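Local coordinates for protein N-acetylgalactosaminyltransferase 7 (Homo sapiens, PDB 6IWR) that belongs to the glycosyltransferase enzymes, joining a catalytic domain of the GT-A fold to a ricin-type beta-trefoil lectin domain, at residues F113-V118 with I381-G386; K94-G99 with M117-M122; L125-N130 with Y278-Q283; V154-G159 with F188-H193. One frame throughout, in Å; residues are numbered along the deposited sequence.

Contact 1 (F113-V118 with I381-G386)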
loop_
_atom_site.group_PDB
_atom_site.type_symbol
_atom_site.label_atom_id
_atom_site.label_comp_id
_atom_site.label_asym_id
_atom_site.label_seq_id
_atom_site.Cartn_x
_atom_site.Cartn_y
_atom_site.Cartn_z
ATOM N N PHE A 113 -12.345 -12.723 -5.442
ATOM C CA PHE A 113 -13.227 -12.621 -4.277
ATOM C C PHE A 113 -12.658 -11.859 -3.082
ATOM O O PHE A 113 -13.439 -11.393 -2.246
ATOM C CB PHE A 113 -13.639 -14.022 -3.791
ATOM C CG PHE A 113 -14.367 -14.819 -4.823
ATOM C CD1 PHE A 113 -15.737 -14.679 -4.982
ATOM C CD2 PHE A 113 -13.686 -15.703 -5.639
ATOM C CE1 PHE A 113 -16.417 -15.388 -5.936
ATOM C CE2 PHE A 113 -14.359 -16.414 -6.602
ATOM C CZ PHE A 113 -15.728 -16.251 -6.757
ATOM N N GLY A 114 -11.344 -11.715 -2.964
ATOM C CA GLY A 114 -10.802 -11.146 -1.753
ATOM C C GLY A 114 -10.591 -12.142 -0.639
ATOM O O GLY A 114 -10.004 -11.786 0.388
ATOM N N PHE A 115 -11.053 -13.374 -0.804
ATOM C CA PHE A 115 -10.748 -14.462 0.108
ATOM C C PHE A 115 -10.025 -15.566 -0.648
ATOM O O PHE A 115 -10.120 -15.688 -1.871
ATOM C CB PHE A 115 -12.011 -15.027 0.751
ATOM C CG PHE A 115 -12.886 -13.988 1.353
ATOM C CD1 PHE A 115 -12.368 -13.072 2.257
ATOM C CD2 PHE A 115 -14.232 -13.912 1.015
ATOM C CE1 PHE A 115 -13.169 -12.104 2.840
ATOM C CE2 PHE A 115 -15.047 -12.925 1.584
ATOM C CZ PHE A 115 -14.507 -12.027 2.505
ATOM N N ASN A 116 -9.262 -16.347 0.101
ATOM C CA ASN A 116 -8.628 -17.554 -0.409
ATOM C C ASN A 116 -9.732 -18.568 -0.649
ATOM O O ASN A 116 -10.075 -19.347 0.238
ATOM C CB ASN A 116 -7.620 -18.065 0.607
ATOM C CG ASN A 116 -6.806 -19.204 0.095
ATOM O OD1 ASN A 116 -5.687 -19.429 0.574
ATOM N ND2 ASN A 116 -7.336 -19.933 -0.891
ATOM N N MET A 117 -10.301 -18.580 -1.856
ATOM C CA MET A 117 -11.417 -19.491 -2.082
ATOM C C MET A 117 -10.962 -20.925 -2.314
ATOM O O MET A 117 -11.752 -21.856 -2.099
ATOM C CB MET A 117 -12.271 -19.034 -3.250
ATOM C CG MET A 117 -13.126 -17.833 -2.923
ATOM S SD MET A 117 -14.408 -18.102 -1.671
ATOM C CE MET A 117 -15.176 -19.581 -2.326
ATOM N N VAL A 118 -9.718 -21.144 -2.761
ATOM C CA VAL A 118 -9.278 -22.526 -2.894
ATOM C C VAL A 118 -9.236 -23.180 -1.522
ATOM O O VAL A 118 -9.703 -24.313 -1.345
ATOM C CB VAL A 118 -7.931 -22.627 -3.642
ATOM C CG1 VAL A 118 -7.627 -21.353 -4.413
ATOM C CG2 VAL A 118 -6.785 -23.010 -2.710
ATOM N N ILE A 381 -15.402 -13.156 7.995
ATOM C CA ILE A 381 -14.151 -13.253 7.251
ATOM C C ILE A 381 -13.696 -11.865 6.842
ATOM O O ILE A 381 -14.478 -11.066 6.311
ATOM C CB ILE A 381 -14.294 -14.130 6.005
ATOM C CG1 ILE A 381 -15.108 -15.383 6.304
ATOM C CG2 ILE A 381 -12.907 -14.463 5.482
ATOM C CD1 ILE A 381 -15.436 -16.183 5.081
ATOM N N TYR A 382 -12.417 -11.588 7.027
ATOM C CA TYR A 382 -11.887 -10.273 6.719
ATOM C C TYR A 382 -11.060 -10.345 5.446
ATOM O O TYR A 382 -10.201 -11.231 5.309
ATOM C CB TYR A 382 -11.081 -9.735 7.901
ATOM C CG TYR A 382 -12.004 -9.137 8.966
ATOM C CD1 TYR A 382 -12.641 -7.918 8.749
ATOM C CD2 TYR A 382 -12.260 -9.807 10.171
ATOM C CE1 TYR A 382 -13.487 -7.358 9.708
ATOM C CE2 TYR A 382 -13.110 -9.255 11.142
ATOM C CZ TYR A 382 -13.723 -8.025 10.901
ATOM O OH TYR A 382 -14.565 -7.458 11.837
ATOM N N ARG A 383 -11.330 -9.411 4.528
ATOM C CA ARG A 383 -10.754 -9.406 3.189
ATOM C C ARG A 383 -9.238 -9.346 3.218
ATOM O O ARG A 383 -8.624 -8.855 4.159
ATOM C CB ARG A 383 -11.250 -8.215 2.384
ATOM C CG ARG A 383 -11.799 -8.583 1.032
ATOM C CD ARG A 383 -13.285 -8.293 1.068
ATOM N NE ARG A 383 -14.100 -9.190 0.262
ATOM C CZ ARG A 383 -15.429 -9.194 0.321
ATOM N NH1 ARG A 383 -16.041 -8.365 1.154
ATOM N NH2 ARG A 383 -16.156 -10.022 -0.428
ATOM N N LEU A 384 -8.642 -9.825 2.133
ATOM C CA LEU A 384 -7.205 -9.824 1.932
ATOM C C LEU A 384 -6.861 -8.851 0.819
ATOM O O LEU A 384 -7.687 -8.568 -0.054
ATOM C CB LEU A 384 -6.707 -11.218 1.558
ATOM C CG LEU A 384 -7.221 -12.357 2.425
ATOM C CD1 LEU A 384 -6.628 -13.642 1.899
ATOM C CD2 LEU A 384 -6.829 -12.148 3.865
ATOM N N GLU A 385 -5.634 -8.338 0.832
ATOM C CA GLU A 385 -5.298 -7.464 -0.273
ATOM C C GLU A 385 -5.312 -8.261 -1.565
ATOM O O GLU A 385 -5.301 -9.496 -1.569
ATOM C CB GLU A 385 -3.946 -6.797 -0.083
ATOM C CG GLU A 385 -3.347 -6.995 1.280
ATOM C CD GLU A 385 -3.485 -5.775 2.165
ATOM O OE1 GLU A 385 -2.616 -5.574 3.041
ATOM O OE2 GLU A 385 -4.462 -5.016 1.984
ATOM N N GLY A 386 -5.351 -7.537 -2.675
ATOM C CA GLY A 386 -5.377 -8.149 -3.988
ATOM C C GLY A 386 -6.746 -8.267 -4.607
ATOM O O GLY A 386 -6.854 -8.734 -5.749
#

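Contact 2 (K94-G99 with M117-M122)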
loop_
_atom_site.group_PDB
_atom_site.type_symbol
_atom_site.label_atom_id
_atom_site.label_comp_id
_atom_site.label_asym_id
_atom_site.label_seq_id
_atom_site.Cartn_x
_atom_site.Cartn_y
_atom_site.Cartn_z
ATOM N N LYS A 94 -8.966 -25.469 12.730
ATOM C CA LYS A 94 -7.528 -25.466 12.626
ATOM C C LYS A 94 -7.173 -24.670 11.401
ATOM O O LYS A 94 -7.868 -24.761 10.420
ATOM C CB LYS A 94 -7.026 -26.893 12.461
ATOM C CG LYS A 94 -6.142 -27.385 13.581
ATOM C CD LYS A 94 -4.853 -27.969 13.034
ATOM C CE LYS A 94 -5.121 -29.044 12.001
ATOM N NZ LYS A 94 -3.957 -29.944 11.802
ATOM N N PRO A 95 -6.096 -23.897 11.436
ATOM C CA PRO A 95 -5.712 -23.161 10.227
ATOM C C PRO A 95 -5.340 -24.128 9.113
ATOM O O PRO A 95 -4.758 -25.188 9.349
ATOM C CB PRO A 95 -4.522 -22.294 10.674
ATOM C CG PRO A 95 -4.141 -22.746 12.014
ATOM C CD PRO A 95 -5.281 -23.505 12.604
ATOM N N LEU A 96 -5.715 -23.762 7.900
ATOM C CA LEU A 96 -5.510 -24.567 6.706
ATOM C C LEU A 96 -4.443 -23.894 5.848
ATOM O O LEU A 96 -4.738 -22.958 5.095
ATOM C CB LEU A 96 -6.811 -24.700 5.934
ATOM C CG LEU A 96 -6.999 -25.955 5.091
ATOM C CD1 LEU A 96 -7.989 -25.659 3.973
ATOM C CD2 LEU A 96 -5.691 -26.484 4.545
ATOM N N VAL A 97 -3.220 -24.406 5.937
ATOM C CA VAL A 97 -2.061 -23.839 5.272
ATOM C C VAL A 97 -1.808 -24.666 4.015
ATOM O O VAL A 97 -1.675 -25.888 4.094
ATOM C CB VAL A 97 -0.852 -23.820 6.226
ATOM C CG1 VAL A 97 0.366 -23.186 5.584
ATOM C CG2 VAL A 97 -1.211 -23.065 7.498
ATOM N N LEU A 98 -1.757 -24.015 2.848
ATOM C CA LEU A 98 -1.675 -24.641 1.526
ATOM C C LEU A 98 -0.363 -24.314 0.807
ATOM O O LEU A 98 0.576 -23.785 1.403
ATOM C CB LEU A 98 -2.864 -24.184 0.677
ATOM C CG LEU A 98 -4.264 -24.666 1.050
ATOM C CD1 LEU A 98 -5.262 -24.292 -0.043
ATOM C CD2 LEU A 98 -4.275 -26.164 1.303
ATOM N N GLY A 99 -0.333 -24.584 -0.497
ATOM C CA GLY A 99 0.719 -24.142 -1.389
ATOM C C GLY A 99 2.014 -24.796 -1.002
ATOM O O GLY A 99 2.062 -25.555 -0.031
ATOM N N MET A 117 -10.301 -18.580 -1.856
ATOM C CA MET A 117 -11.417 -19.491 -2.082
ATOM C C MET A 117 -10.962 -20.925 -2.314
ATOM O O MET A 117 -11.752 -21.856 -2.099
ATOM C CB MET A 117 -12.271 -19.034 -3.250
ATOM C CG MET A 117 -13.126 -17.833 -2.923
ATOM S SD MET A 117 -14.408 -18.102 -1.671
ATOM C CE MET A 117 -15.176 -19.581 -2.326
ATOM N N VAL A 118 -9.718 -21.144 -2.761
ATOM C CA VAL A 118 -9.278 -22.526 -2.894
ATOM C C VAL A 118 -9.236 -23.180 -1.522
ATOM O O VAL A 118 -9.703 -24.313 -1.345
ATOM C CB VAL A 118 -7.931 -22.627 -3.642
ATOM C CG1 VAL A 118 -7.627 -21.353 -4.413
ATOM C CG2 VAL A 118 -6.785 -23.010 -2.710
ATOM N N ALA A 119 -8.753 -22.449 -0.513
ATOM C CA ALA A 119 -8.805 -22.946 0.857
ATOM C C ALA A 119 -10.248 -23.142 1.314
ATOM O O ALA A 119 -10.627 -24.248 1.732
ATOM C CB ALA A 119 -8.056 -22.003 1.791
ATOM N N SER A 120 -11.085 -22.095 1.213
ATOM C CA SER A 120 -12.471 -22.236 1.659
ATOM C C SER A 120 -13.155 -23.427 0.999
ATOM O O SER A 120 -13.936 -24.146 1.646
ATOM C CB SER A 120 -13.284 -20.977 1.377
ATOM O OG SER A 120 -14.657 -21.297 1.515
ATOM N N ASP A 121 -12.888 -23.647 -0.292
ATOM C CA ASP A 121 -13.580 -24.707 -1.013
ATOM C C ASP A 121 -13.232 -26.105 -0.503
ATOM O O ASP A 121 -13.982 -27.040 -0.782
ATOM C CB ASP A 121 -13.285 -24.620 -2.515
ATOM C CG ASP A 121 -14.085 -23.539 -3.202
ATOM O OD1 ASP A 121 -14.845 -22.826 -2.505
ATOM O OD2 ASP A 121 -13.954 -23.405 -4.444
ATOM N N MET A 122 -12.128 -26.296 0.226
ATOM C CA MET A 122 -11.830 -27.628 0.747
ATOM C C MET A 122 -12.245 -27.824 2.199
ATOM O O MET A 122 -12.125 -28.942 2.716
ATOM C CB MET A 122 -10.344 -27.976 0.585
ATOM C CG MET A 122 -9.394 -26.847 0.411
ATOM S SD MET A 122 -7.736 -27.516 0.121
ATOM C CE MET A 122 -7.622 -27.446 -1.662
#

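Contact 3 (L125-N130 with Y278-Q283)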
loop_
_atom_site.group_PDB
_atom_site.type_symbol
_atom_site.label_atom_id
_atom_site.label_comp_id
_atom_site.label_asym_id
_atom_site.label_seq_id
_atom_site.Cartn_x
_atom_site.Cartn_y
_atom_site.Cartn_z
ATOM N N LEU A 125 -18.738 -27.261 4.405
ATOM C CA LEU A 125 -19.764 -26.286 4.754
ATOM C C LEU A 125 -20.323 -26.510 6.157
ATOM O O LEU A 125 -20.868 -25.565 6.744
ATOM C CB LEU A 125 -20.900 -26.323 3.745
ATOM C CG LEU A 125 -20.468 -26.066 2.307
ATOM C CD1 LEU A 125 -21.652 -26.295 1.365
ATOM C CD2 LEU A 125 -19.896 -24.673 2.179
ATOM N N ASP A 126 -20.180 -27.723 6.708
ATOM C CA ASP A 126 -20.708 -28.090 8.019
ATOM C C ASP A 126 -19.607 -28.255 9.064
ATOM O O ASP A 126 -19.773 -28.959 10.059
ATOM C CB ASP A 126 -21.526 -29.377 7.909
ATOM C CG ASP A 126 -22.688 -29.239 6.951
ATOM O OD1 ASP A 126 -23.490 -28.281 7.093
ATOM O OD2 ASP A 126 -22.791 -30.083 6.031
ATOM N N ARG A 127 -18.480 -27.604 8.856
ATOM C CA ARG A 127 -17.348 -27.809 9.735
ATOM C C ARG A 127 -17.682 -27.378 11.150
ATOM O O ARG A 127 -18.523 -26.506 11.373
ATOM C CB ARG A 127 -16.133 -27.032 9.237
ATOM C CG ARG A 127 -16.236 -25.521 9.439
ATOM C CD ARG A 127 -14.867 -24.998 9.423
ATOM N NE ARG A 127 -14.779 -23.561 9.557
ATOM C CZ ARG A 127 -13.630 -22.896 9.445
ATOM N NH1 ARG A 127 -13.604 -21.578 9.582
ATOM N NH2 ARG A 127 -12.511 -23.558 9.183
ATOM N N SER A 128 -17.007 -28.004 12.107
ATOM C CA SER A 128 -17.051 -27.570 13.491
ATOM C C SER A 128 -16.142 -26.358 13.631
ATOM O O SER A 128 -15.402 -26.044 12.698
ATOM C CB SER A 128 -16.610 -28.699 14.408
ATOM O OG SER A 128 -15.335 -29.177 14.007
ATOM N N VAL A 129 -16.169 -25.685 14.780
ATOM C CA VAL A 129 -15.431 -24.438 14.940
ATOM C C VAL A 129 -14.917 -24.347 16.372
ATOM O O VAL A 129 -15.422 -25.012 17.273
ATOM C CB VAL A 129 -16.336 -23.246 14.540
ATOM C CG1 VAL A 129 -16.265 -22.158 15.560
ATOM C CG2 VAL A 129 -15.946 -22.742 13.162
ATOM N N ASN A 130 -13.873 -23.548 16.571
ATOM C CA ASN A 130 -13.395 -23.305 17.920
ATOM C C ASN A 130 -14.416 -22.469 18.700
ATOM O O ASN A 130 -15.237 -21.748 18.134
ATOM C CB ASN A 130 -12.026 -22.619 17.883
ATOM C CG ASN A 130 -12.041 -21.290 17.115
ATOM O OD1 ASN A 130 -11.023 -20.834 16.647
ATOM N ND2 ASN A 130 -13.212 -20.674 16.983
ATOM N N TYR A 278 -8.457 -19.434 7.691
ATOM C CA TYR A 278 -9.802 -19.670 8.180
ATOM C C TYR A 278 -9.870 -20.060 9.642
ATOM O O TYR A 278 -10.930 -20.504 10.081
ATOM C CB TYR A 278 -10.523 -20.712 7.326
ATOM C CG TYR A 278 -10.843 -20.109 6.000
ATOM C CD1 TYR A 278 -9.903 -20.110 4.984
ATOM C CD2 TYR A 278 -12.050 -19.459 5.783
ATOM C CE1 TYR A 278 -10.170 -19.542 3.770
ATOM C CE2 TYR A 278 -12.321 -18.879 4.567
ATOM C CZ TYR A 278 -11.362 -18.926 3.574
ATOM O OH TYR A 278 -11.613 -18.348 2.372
ATOM N N GLU A 279 -8.792 -19.897 10.401
ATOM C CA GLU A 279 -8.894 -20.042 11.846
ATOM C C GLU A 279 -9.550 -18.793 12.411
ATOM O O GLU A 279 -9.499 -17.723 11.804
ATOM C CB GLU A 279 -7.516 -20.269 12.480
ATOM C CG GLU A 279 -6.723 -19.010 12.781
ATOM C CD GLU A 279 -5.991 -18.459 11.558
ATOM O OE1 GLU A 279 -6.383 -18.815 10.420
ATOM O OE2 GLU A 279 -5.021 -17.676 11.728
ATOM N N ILE A 280 -10.187 -18.931 13.568
ATOM C CA ILE A 280 -11.052 -17.881 14.098
ATOM C C ILE A 280 -10.445 -17.298 15.368
ATOM O O ILE A 280 -10.241 -18.007 16.361
ATOM C CB ILE A 280 -12.483 -18.386 14.338
ATOM C CG1 ILE A 280 -13.048 -18.955 13.036
ATOM C CG2 ILE A 280 -13.356 -17.247 14.839
ATOM C CD1 ILE A 280 -14.467 -19.435 13.169
ATOM N N ILE A 281 -10.176 -15.995 15.323
ATOM C CA ILE A 281 -9.486 -15.208 16.342
ATOM C C ILE A 281 -10.433 -14.110 16.819
ATOM O O ILE A 281 -11.174 -13.536 15.998
ATOM C CB ILE A 281 -8.205 -14.580 15.767
ATOM C CG1 ILE A 281 -7.420 -15.574 14.895
ATOM C CG2 ILE A 281 -7.392 -13.950 16.832
ATOM C CD1 ILE A 281 -7.669 -15.344 13.341
ATOM N N PRO A 282 -10.462 -13.782 18.109
ATOM C CA PRO A 282 -11.223 -12.601 18.558
ATOM C C PRO A 282 -10.507 -11.303 18.208
ATOM O O PRO A 282 -9.293 -11.277 17.988
ATOM C CB PRO A 282 -11.323 -12.782 20.075
ATOM C CG PRO A 282 -10.320 -13.817 20.421
ATOM C CD PRO A 282 -9.984 -14.623 19.212
ATOM N N GLN A 283 -11.272 -10.210 18.150
ATOM C CA GLN A 283 -10.670 -8.904 17.875
ATOM C C GLN A 283 -9.806 -8.403 19.040
ATOM O O GLN A 283 -10.056 -8.693 20.214
ATOM C CB GLN A 283 -11.738 -7.863 17.565
ATOM C CG GLN A 283 -12.413 -8.039 16.240
ATOM C CD GLN A 283 -13.230 -6.809 15.862
ATOM O OE1 GLN A 283 -14.478 -6.826 15.820
ATOM N NE2 GLN A 283 -12.521 -5.724 15.598
#

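Contact 4 (V154-G159 with F188-H193)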
loop_
_atom_site.group_PDB
_atom_site.type_symbol
_atom_site.label_atom_id
_atom_site.label_comp_id
_atom_site.label_asym_id
_atom_site.label_seq_id
_atom_site.Cartn_x
_atom_site.Cartn_y
_atom_site.Cartn_z
ATOM N N VAL A 154 -27.619 -10.367 3.048
ATOM C CA VAL A 154 -27.483 -9.639 1.799
ATOM C C VAL A 154 -26.162 -10.051 1.170
ATOM O O VAL A 154 -25.127 -10.074 1.841
ATOM C CB VAL A 154 -27.546 -8.122 2.051
ATOM C CG1 VAL A 154 -27.219 -7.351 0.772
ATOM C CG2 VAL A 154 -28.908 -7.748 2.627
ATOM N N PHE A 155 -26.182 -10.422 -0.102
ATOM C CA PHE A 155 -24.937 -10.796 -0.743
ATOM C C PHE A 155 -24.843 -10.163 -2.121
ATOM O O PHE A 155 -25.850 -9.803 -2.743
ATOM C CB PHE A 155 -24.776 -12.321 -0.821
ATOM C CG PHE A 155 -25.677 -12.986 -1.811
ATOM C CD1 PHE A 155 -25.271 -13.164 -3.129
ATOM C CD2 PHE A 155 -26.914 -13.464 -1.416
ATOM C CE1 PHE A 155 -26.086 -13.791 -4.048
ATOM C CE2 PHE A 155 -27.749 -14.096 -2.337
ATOM C CZ PHE A 155 -27.337 -14.246 -3.661
ATOM N N HIS A 156 -23.596 -10.000 -2.567
ATOM C CA HIS A 156 -23.292 -9.552 -3.925
ATOM C C HIS A 156 -22.056 -10.317 -4.377
ATOM O O HIS A 156 -20.971 -10.114 -3.827
ATOM C CB HIS A 156 -23.069 -8.034 -3.978
ATOM C CG HIS A 156 -22.573 -7.533 -5.304
ATOM N ND1 HIS A 156 -23.417 -7.243 -6.358
ATOM C CD2 HIS A 156 -21.318 -7.280 -5.746
ATOM C CE1 HIS A 156 -22.701 -6.844 -7.395
ATOM N NE2 HIS A 156 -21.426 -6.854 -7.047
ATOM N N ASN A 157 -22.221 -11.205 -5.353
ATOM C CA ASN A 157 -21.104 -11.888 -6.001
ATOM C C ASN A 157 -20.275 -12.721 -5.033
ATOM O O ASN A 157 -19.122 -13.050 -5.326
ATOM C CB ASN A 157 -20.212 -10.895 -6.742
ATOM C CG ASN A 157 -20.781 -10.517 -8.094
ATOM O OD1 ASN A 157 -21.793 -11.082 -8.543
ATOM N ND2 ASN A 157 -20.131 -9.572 -8.765
ATOM N N GLU A 158 -20.863 -13.106 -3.903
ATOM C CA GLU A 158 -20.153 -13.896 -2.908
ATOM C C GLU A 158 -19.711 -15.242 -3.475
ATOM O O GLU A 158 -20.360 -15.822 -4.352
ATOM C CB GLU A 158 -21.048 -14.108 -1.689
ATOM C CG GLU A 158 -20.349 -14.716 -0.495
ATOM C CD GLU A 158 -19.410 -13.731 0.207
ATOM O OE1 GLU A 158 -19.580 -12.494 0.042
ATOM O OE2 GLU A 158 -18.496 -14.205 0.925
ATOM N N GLY A 159 -18.580 -15.728 -2.973
ATOM C CA GLY A 159 -18.147 -17.067 -3.328
ATOM C C GLY A 159 -19.117 -18.114 -2.802
ATOM O O GLY A 159 -19.661 -17.995 -1.702
ATOM N N PHE A 188 -28.091 -7.970 -6.998
ATOM C CA PHE A 188 -27.786 -7.761 -8.412
ATOM C C PHE A 188 -26.439 -8.376 -8.807
ATOM O O PHE A 188 -25.680 -7.778 -9.565
ATOM C CB PHE A 188 -27.816 -6.268 -8.755
ATOM C CG PHE A 188 -28.147 -5.990 -10.178
ATOM C CD1 PHE A 188 -29.279 -6.545 -10.749
ATOM C CD2 PHE A 188 -27.339 -5.178 -10.952
ATOM C CE1 PHE A 188 -29.596 -6.301 -12.076
ATOM C CE2 PHE A 188 -27.650 -4.922 -12.282
ATOM C CZ PHE A 188 -28.777 -5.482 -12.841
ATOM N N SER A 189 -26.149 -9.576 -8.302
ATOM C CA SER A 189 -24.919 -10.282 -8.641
ATOM C C SER A 189 -24.883 -10.638 -10.129
ATOM O O SER A 189 -25.918 -10.792 -10.782
ATOM C CB SER A 189 -24.796 -11.562 -7.804
ATOM O OG SER A 189 -24.904 -11.323 -6.410
ATOM N N ASN A 190 -23.674 -10.799 -10.668
ATOM C CA ASN A 190 -23.544 -11.309 -12.025
ATOM C C ASN A 190 -22.955 -12.710 -12.110
ATOM O O ASN A 190 -23.090 -13.344 -13.156
ATOM C CB ASN A 190 -22.683 -10.373 -12.883
ATOM C CG ASN A 190 -21.662 -9.640 -12.076
ATOM O OD1 ASN A 190 -21.994 -8.674 -11.386
ATOM N ND2 ASN A 190 -20.414 -10.097 -12.121
ATOM N N LYS A 191 -22.321 -13.213 -11.056
ATOM C CA LYS A 191 -21.636 -14.494 -11.156
ATOM C C LYS A 191 -22.645 -15.636 -11.237
ATOM O O LYS A 191 -23.606 -15.708 -10.465
ATOM C CB LYS A 191 -20.671 -14.686 -9.980
ATOM C CG LYS A 191 -19.908 -13.418 -9.647
ATOM C CD LYS A 191 -18.465 -13.626 -9.212
ATOM C CE LYS A 191 -17.613 -12.600 -9.945
ATOM N NZ LYS A 191 -16.175 -12.522 -9.593
ATOM N N GLU A 192 -22.396 -16.546 -12.184
ATOM C CA GLU A 192 -23.372 -17.549 -12.590
ATOM C C GLU A 192 -23.660 -18.584 -11.516
ATOM O O GLU A 192 -24.779 -19.108 -11.453
ATOM C CB GLU A 192 -22.884 -18.254 -13.840
ATOM C CG GLU A 192 -24.004 -18.722 -14.725
ATOM C CD GLU A 192 -23.627 -19.986 -15.436
ATOM O OE1 GLU A 192 -22.407 -20.270 -15.512
ATOM O OE2 GLU A 192 -24.541 -20.700 -15.901
ATOM N N HIS A 193 -22.715 -18.887 -10.648
ATOM C CA HIS A 193 -22.979 -19.866 -9.607
ATOM C C HIS A 193 -24.081 -19.402 -8.675
ATOM O O HIS A 193 -24.737 -20.190 -8.032
ATOM C CB HIS A 193 -21.716 -20.231 -8.837
ATOM C CG HIS A 193 -21.071 -19.086 -8.133
ATOM N ND1 HIS A 193 -21.279 -18.825 -6.804
ATOM C CD2 HIS A 193 -20.197 -18.154 -8.565
ATOM C CE1 HIS A 193 -20.576 -17.772 -6.446
ATOM N NE2 HIS A 193 -19.908 -17.347 -7.496
#

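Contact 1 (F113-V118 with I381-G386)
Gly114 and Phe115 dock on the residues around Arg383 in a mixed backbone and aromatic contact, set where helix 103-113 ends and beside strand 376-382 of the large mixed sheet. The backbones come closest at Gly114 and Arg383 (CA to CA 5.2 Å), and Gly114 O accepts the N-H of Leu384 (N to O 3.0 Å, 152° at the hydrogen), which enters in the plane of the carbonyl. Leu384 folds over the same oxygen, its CB and CG each 3.5 Å from Gly114 O. The Phe115 ring packs against Ile381 and Arg383. Ile381 reaches over one of its faces, with CB 4.3 Å from the ring centroid in a CH-pi contact and CG2 3.6 Å from Phe115 CE1; on the other face, toward the rim, lies Phe113 O. Phe115 CZ lies over one face of the Arg383 guanidinium, toward its rim, with the two planes 16° apart. At the guanidinium edge, Arg383 NE gives a weak hydrogen bond to Phe113 O (3.4 Å), and a side chain bent at both middle torsions brings it there. Trp387 adds a cation-pi partner for Arg383. Gly114, with positive phi, is the first residue to leave helix 103-113, and Asn116, centre of an inverse gamma turn, occupies the N-cap position of helix 117-122. The turn between these helices thus packs on the end of strand 376-382 and the loop that follows, beside the metal site of a GT-A fold, the Arg383 side chain about 4 Å from the bound manganese ion.

Contact 2 (K94-G99 with M117-M122)
Leu98 and Leu96 carry a contact of apolar side chains with helix 117-122, with no hydrogen bond between the two segments. Two residues apart on an irregular but extended chain, both leucines point at the helix, while Val97 between them points the other way and packs on Cys502 of the second subunit. Among the aliphatic contacts, Leu98 CD1 lies 4.1 Å from Ala119 CB and also touches Val118 CG2, the leucine and valine side chains sliding past each other in opposite directions. Leu96 has its CG turned anti to the backbone N (chi1 -152°), which carries CD1 to the helix, 4.3 Å from Ala119 CB and 4.0 Å from Met122 CG; the Leu96 and Met122 side chains cross at about a right angle. The helix is two-faced: Ala119 and Met122 look toward segment 94-99, whereas Met117 and Ser120 pack on helix 160-173 of the GT-A domain, where Ser120 OG is hydrogen-bonded to Ser161 and Arg165. Sulfur supplies the remaining apolar touch, for Leu98 and Met122 reach toward each other tip to tip, CD2 to SD 3.9 Å. Of polar groups at the interface, Ala119 O lies 3.7 Å from Leu96 CD1 and accepts the backbone N-H of Met122 in its own segment (N to O 3.0 Å).

Contact 3 (L125-N130 with Y278-Q283)
Ile280, Arg127 and Asn130 make most of this contact, in which an irregular chain leading away from helix 117-122 lies along a beta hairpin of the GT-A domain. Strand 280-281 is the short arm of that hairpin, paired antiparallel with strand 264-274. Ile280 has the most surface buried by the contact: its CB packs against the amide group of Asn130, with Asn130 CG 4.0 Å from Ile280 CB. That approach follows from a first torsion of 58°, which sets Asn130 CG between its own backbone N and carbonyl carbon and turns the amide to the strand. Arg127 supplies the polar grip. From CG to NE its chain is extended, and NH1 donates to Tyr278 O (2.9 Å, 155° at the hydrogen), arriving in the carbonyl plane although the oxygen sits 16° out of the guanidinium plane. NE also forms a salt bridge with Glu245, and NH2 a weak hydrogen bond with Gly90 O; the several bonds would restrict the rotation of the group, and the Glu245 carboxylate probably offsets its charge. The ring of Tyr278 stands steeply to the guanidinium and leads off to a hydrogen bond between its OH and Asn116 O. Glu279, next in the chain, points away from segment 125-130 and is hydrogen-bonded through OE2 to His573 of the second subunit. Val129 crosses the Ile280 side chain nearly at right angles, CG2 to CD1 at 3.6 Å.

Contact 4 (V154-G159 with F188-H193)
The imidazole of His156 presents an edge to Phe188 O (CE1 to O 3.8 Å), carries Asn157 CG over one face, toward the rim, and has its ND1 hydrogen-bonded to Asp187 O. Ser189 OG comes obliquely to the ring of Phe155. The amides of Asn157 and Asn190 stand perpendicular, planes 89° apart, and are joined by a weak bond from Asn157 ND2 to Asn190 OD1 (3.3 Å). Asn157 takes part in all four hydrogen bonds of the contact, two of them weak. With CG beside its backbone N (chi1 -81°), its amide is directed to the loop, where OD1 receives the N-H of Asn190 on a lone pair in the carbonyl plane (2.9 Å) and, more weakly, that of Lys191; its backbone N donates to Ser189 OG (2.9 Å, 164° at the hydrogen). Lys191 runs across the amide, CG 3.4 Å from Asn157 CG, before NZ reaches a salt bridge with Glu112. Strands 149-155 and 179-186 are parallel neighbours linked through helix 160-173, the beta-alpha-beta crossover of the Rossmann-like half of a GT-A domain; the contact joins the loops at their C-terminal ends, next to Gly159, at the N-cap position of that helix, and just ahead of helix 197-201.

How the contacts relate
Helix 117-122 and its approach tie the set together: contacts 1 and 2 share Met117 and Val118, with centres 11 Å apart. Tyr278 of contact 3 reaches into both, its OH 3.7 Å from Phe115 CB and its CE1 3.8 Å from Ala119 CB. Contact 4 meets contact 1 where Phe113 CE1 lies 3.6 Å from Gly159 CA, while contacts 3 and 4 do not touch. Contacts 1, 3 and 4 all reach the same GT-A sheet. Distance from the manganese ion grows from about 4 Å for the Arg383 side chain through about 8 Å for that of Glu158 to about 13 Å for that of Tyr278; contacts 2 and 3 also touch the second subunit.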